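Local coordinates for protein putative P450-like enzyme (Streptomyces himastatinicus ATCC 53653, PDB 5Z9J) that binds heme b and probably acts as a cytochrome P450-type monooxygenase, with iron held in its heme group, at residues Y39-S44 / G313-D318. Residues are numbered along the deposited sequence; the frame is centred on the assembly and turned at random.
Sequences YGYPES and GAANRD. With TAM (tris(hydroxyethyl)aminomethane), chain F.
D318 reaches Y41 through the one hydrogen bond that joins the two segments: Y41 N donates a hydrogen bond to D318 OD2 over 2.9 Å, almost straight at 174°, and the carboxylate accepts it on the anti lone pair of OD2. With CG of D318 swung anti to its own backbone nitrogen (chi1 -171°), the carboxylate meets the first turn of helix 41-48, just past the N-cap residue G40. An acid from a distant segment thus takes up a first-turn N-H, for which no preceding helical turn supplies a carbonyl. OD2 also forms a salt bridge with R320, and the same arginine pairs with E43; its positive charge probably eases the approach of the two acids.

Within 39-44, G40 O accepts twice, from S44 N and, at 2.7 Å, from S44 OG, so the serine hydroxyl is turned back onto the opening of its own helix.

The van der Waals packing gathers round the A315 methyl, which sits 3.7 Å from Y41 CA and also meets G40 O and S44 OG. Its apolar pairs are A315 CB with Y41 CB and, further along, A314 CB with Y39 CD1 at 3.9 Å. A315 O lies at the edge of the Y41 ring, near its plane; the phenol continues past to bond A336 O. A315 CA makes a CH...O contact with Y39 O at 3.4 Å.

Beyond A314 the Y39 ring runs on to the bound tris(hydroxyethyl)aminomethane, with TAM C6 at the ring edge, 3.3 Å from Y39 OH; that hydroxyl bonds D28, and F16 packs edge-to-face with the ring.

In the fold, strands 35-38 and 307-310 are parallel neighbours in a mixed sheet, and the contact joins what follows each: the start of helix 41-48 meets the short helix 312-315 and the type I turn A315-D318.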
ATOM      1  N   TYR A  39       4.768 -18.792   0.864  1.00 30.73           N
ATOM      2  CA  TYR A  39       3.750 -18.570  -0.181  1.00 30.40           C
ATOM      3  C   TYR A  39       2.326 -19.134   0.168  1.00 37.02           C
ATOM      4  O   TYR A  39       1.339 -18.844  -0.538  1.00 30.87           O
ATOM      5  CB  TYR A  39       4.193 -19.191  -1.499  1.00 33.10           C
ATOM      6  CG  TYR A  39       5.573 -18.798  -1.959  1.00 32.62           C
ATOM      7  CD1 TYR A  39       5.882 -17.485  -2.314  1.00 31.53           C
ATOM      8  CD2 TYR A  39       6.555 -19.746  -2.089  1.00 32.44           C
ATOM      9  CE1 TYR A  39       7.151 -17.147  -2.739  1.00 31.45           C
ATOM     10  CE2 TYR A  39       7.823 -19.412  -2.522  1.00 34.77           C
ATOM     11  CZ  TYR A  39       8.112 -18.104  -2.840  1.00 33.62           C
ATOM     12  OH  TYR A  39       9.374 -17.765  -3.269  1.00 36.17           O
ATOM     13  N   GLY A  40       2.207 -19.890   1.256  1.00 32.24           N
ATOM     14  CA  GLY A  40       0.944 -20.548   1.556  1.00 36.99           C
ATOM     15  C   GLY A  40       0.018 -19.626   2.322  1.00 36.64           C
ATOM     16  O   GLY A  40       0.488 -18.691   3.008  1.00 36.24           O
ATOM     17  N   TYR A  41      -1.289 -19.795   2.140  1.00 35.38           N
ATOM     18  CA  TYR A  41      -2.227 -18.888   2.838  1.00 34.97           C
ATOM     19  C   TYR A  41      -2.304 -19.192   4.348  1.00 35.08           C
ATOM     20  O   TYR A  41      -2.104 -18.273   5.156  1.00 34.36           O
ATOM     21  CB  TYR A  41      -3.622 -18.896   2.184  1.00 32.71           C
ATOM     22  CG  TYR A  41      -4.682 -18.027   2.851  1.00 35.54           C
ATOM     23  CD1 TYR A  41      -4.985 -16.714   2.397  1.00 37.00           C
ATOM     24  CD2 TYR A  41      -5.393 -18.511   3.938  1.00 36.92           C
ATOM     25  CE1 TYR A  41      -5.992 -15.953   3.028  1.00 30.64           C
ATOM     26  CE2 TYR A  41      -6.363 -17.759   4.561  1.00 37.70           C
ATOM     27  CZ  TYR A  41      -6.650 -16.491   4.110  1.00 36.55           C
ATOM     28  OH  TYR A  41      -7.629 -15.804   4.776  1.00 38.27           O
ATOM     29  N   PRO A  42      -2.573 -20.451   4.748  1.00 35.16           N
ATOM     30  CA  PRO A  42      -2.698 -20.653   6.198  1.00 36.14           C
ATOM     31  C   PRO A  42      -1.413 -20.304   6.965  1.00 35.46           C
ATOM     32  O   PRO A  42      -1.484 -19.853   8.096  1.00 35.86           O
ATOM     33  CB  PRO A  42      -3.028 -22.182   6.337  1.00 38.73           C
ATOM     34  CG  PRO A  42      -2.555 -22.781   5.083  1.00 38.73           C
ATOM     35  CD  PRO A  42      -2.685 -21.710   3.998  1.00 36.76           C
ATOM     36  N   GLU A  43      -0.259 -20.532   6.358  1.00 35.05           N
ATOM     37  CA  GLU A  43       1.023 -20.228   6.989  1.00 36.48           C
ATOM     38  C   GLU A  43       1.227 -18.703   7.106  1.00 36.15           C
ATOM     39  O   GLU A  43       1.654 -18.198   8.145  1.00 32.43           O
ATOM     40  CB  GLU A  43       2.189 -20.866   6.211  1.00 34.81           C
ATOM     41  CG  GLU A  43       2.144 -22.426   6.163  1.00 46.53           C
ATOM     42  CD  GLU A  43       1.215 -22.916   5.042  1.00 44.95           C
ATOM     43  OE1 GLU A  43       0.802 -22.056   4.217  1.00 42.51           O
ATOM     44  OE2 GLU A  43       0.919 -24.129   4.971  1.00 45.11           O
ATOM     45  N   SER A  44       0.943 -17.991   6.023  1.00 35.49           N
ATOM     46  CA  SER A  44       1.071 -16.526   6.005  1.00 33.83           C
ATOM     47  C   SER A  44       0.192 -15.860   7.055  1.00 34.91           C
ATOM     48  O   SER A  44       0.643 -15.001   7.824  1.00 35.23           O
ATOM     49  CB  SER A  44       0.684 -15.973   4.620  1.00 33.23           C
ATOM     50  OG  SER A  44       1.612 -16.346   3.614  1.00 34.52           O
ATOM     51  N   GLY A 313       0.570 -11.802  -1.894  1.00 27.33           N
ATOM     52  CA  GLY A 313       0.071 -11.980  -3.260  1.00 23.66           C
ATOM     53  C   GLY A 313      -0.053 -13.475  -3.618  1.00 24.94           C
ATOM     54  O   GLY A 313      -1.015 -13.924  -4.237  1.00 25.41           O
ATOM     55  N   ALA A 314       0.944 -14.249  -3.245  1.00 25.63           N
ATOM     56  CA  ALA A 314       0.910 -15.691  -3.537  1.00 27.34           C
ATOM     57  C   ALA A 314      -0.125 -16.415  -2.653  1.00 29.09           C
ATOM     58  O   ALA A 314      -0.852 -17.303  -3.126  1.00 31.43           O
ATOM     59  CB  ALA A 314       2.303 -16.274  -3.358  1.00 28.80           C
ATOM     60  N   ALA A 315      -0.223 -16.027  -1.383  1.00 27.26           N
ATOM     61  CA  ALA A 315      -1.183 -16.607  -0.450  1.00 31.12           C
ATOM     62  C   ALA A 315      -2.581 -16.459  -0.989  1.00 31.43           C
ATOM     63  O   ALA A 315      -3.372 -17.420  -0.919  1.00 30.83           O
ATOM     64  CB  ALA A 315      -1.093 -15.922   0.914  1.00 29.19           C
ATOM     65  N   ASN A 316      -2.813 -15.310  -1.644  1.00 29.85           N
ATOM     66  CA  ASN A 316      -4.108 -14.989  -2.210  1.00 30.10           C
ATOM     67  C   ASN A 316      -4.467 -15.855  -3.399  1.00 31.13           C
ATOM     68  O   ASN A 316      -5.629 -15.803  -3.870  1.00 27.68           O
ATOM     69  CB  ASN A 316      -4.151 -13.524  -2.684  1.00 28.71           C
ATOM     70  CG  ASN A 316      -4.259 -12.530  -1.540  1.00 27.81           C
ATOM     71  OD1 ASN A 316      -4.644 -12.880  -0.435  1.00 29.05           O
ATOM     72  ND2 ASN A 316      -3.915 -11.295  -1.802  1.00 27.15           N
ATOM     73  N   ARG A 317      -3.493 -16.588  -3.929  1.00 28.19           N
ATOM     74  CA  ARG A 317      -3.823 -17.539  -5.007  1.00 36.04           C
ATOM     75  C   ARG A 317      -3.814 -18.982  -4.475  1.00 37.19           C
ATOM     76  O   ARG A 317      -3.831 -19.944  -5.255  1.00 38.37           O
ATOM     77  CB  ARG A 317      -2.841 -17.410  -6.177  1.00 33.59           C
ATOM     78  CG  ARG A 317      -2.740 -15.989  -6.772  1.00 34.39           C
ATOM     79  CD  ARG A 317      -4.099 -15.454  -7.209  1.00 33.24           C
ATOM     80  NE  ARG A 317      -3.981 -14.282  -8.064  1.00 30.90           N
ATOM     81  CZ  ARG A 317      -3.937 -14.347  -9.394  1.00 31.92           C
ATOM     82  NH1 ARG A 317      -4.023 -15.525 -10.014  1.00 28.58           N
ATOM     83  NH2 ARG A 317      -3.827 -13.236 -10.107  1.00 26.50           N
ATOM     84  N   ASP A 318      -3.827 -19.148  -3.150  1.00 36.24           N
ATOM     85  CA  ASP A 318      -3.692 -20.485  -2.561  1.00 37.49           C
ATOM     86  C   ASP A 318      -5.014 -21.217  -2.675  1.00 42.14           C
ATOM     87  O   ASP A 318      -6.024 -20.767  -2.151  1.00 44.98           O
ATOM     88  CB  ASP A 318      -3.190 -20.442  -1.097  1.00 34.68           C
ATOM     89  CG  ASP A 318      -2.845 -21.851  -0.539  1.00 37.40           C
ATOM     90  OD1 ASP A 318      -3.288 -22.863  -1.128  1.00 40.76           O
ATOM     91  OD2 ASP A 318      -2.109 -21.968   0.455  1.00 36.77           O
TER
HETATM   92  C   TAM F 402      11.301 -14.408  -5.049  1.00 34.58           C
HETATM   93  C1  TAM F 402      11.500 -15.962  -5.271  1.00 48.37           C
HETATM   94  C2  TAM F 402      11.220 -13.639  -6.379  1.00 36.79           C
HETATM   95  C3  TAM F 402      10.017 -14.162  -4.207  1.00 56.31           C
HETATM   96  C4  TAM F 402      11.026 -16.417  -6.655  1.00 49.57           C
HETATM   97  C5  TAM F 402      11.046 -12.160  -6.066  1.00 37.06           C
HETATM   98  C6  TAM F 402       8.755 -14.884  -4.732  1.00 47.28           C
HETATM   99  N   TAM F 402      12.419 -13.869  -4.280  1.00 35.01           N
HETATM  100  O4  TAM F 402      12.104 -16.412  -7.572  1.00 51.33           O
HETATM  101  O5  TAM F 402      11.808 -11.886  -4.877  1.00 38.90           O
HETATM  102  O6  TAM F 402       8.355 -14.287  -5.948  1.00 47.58           O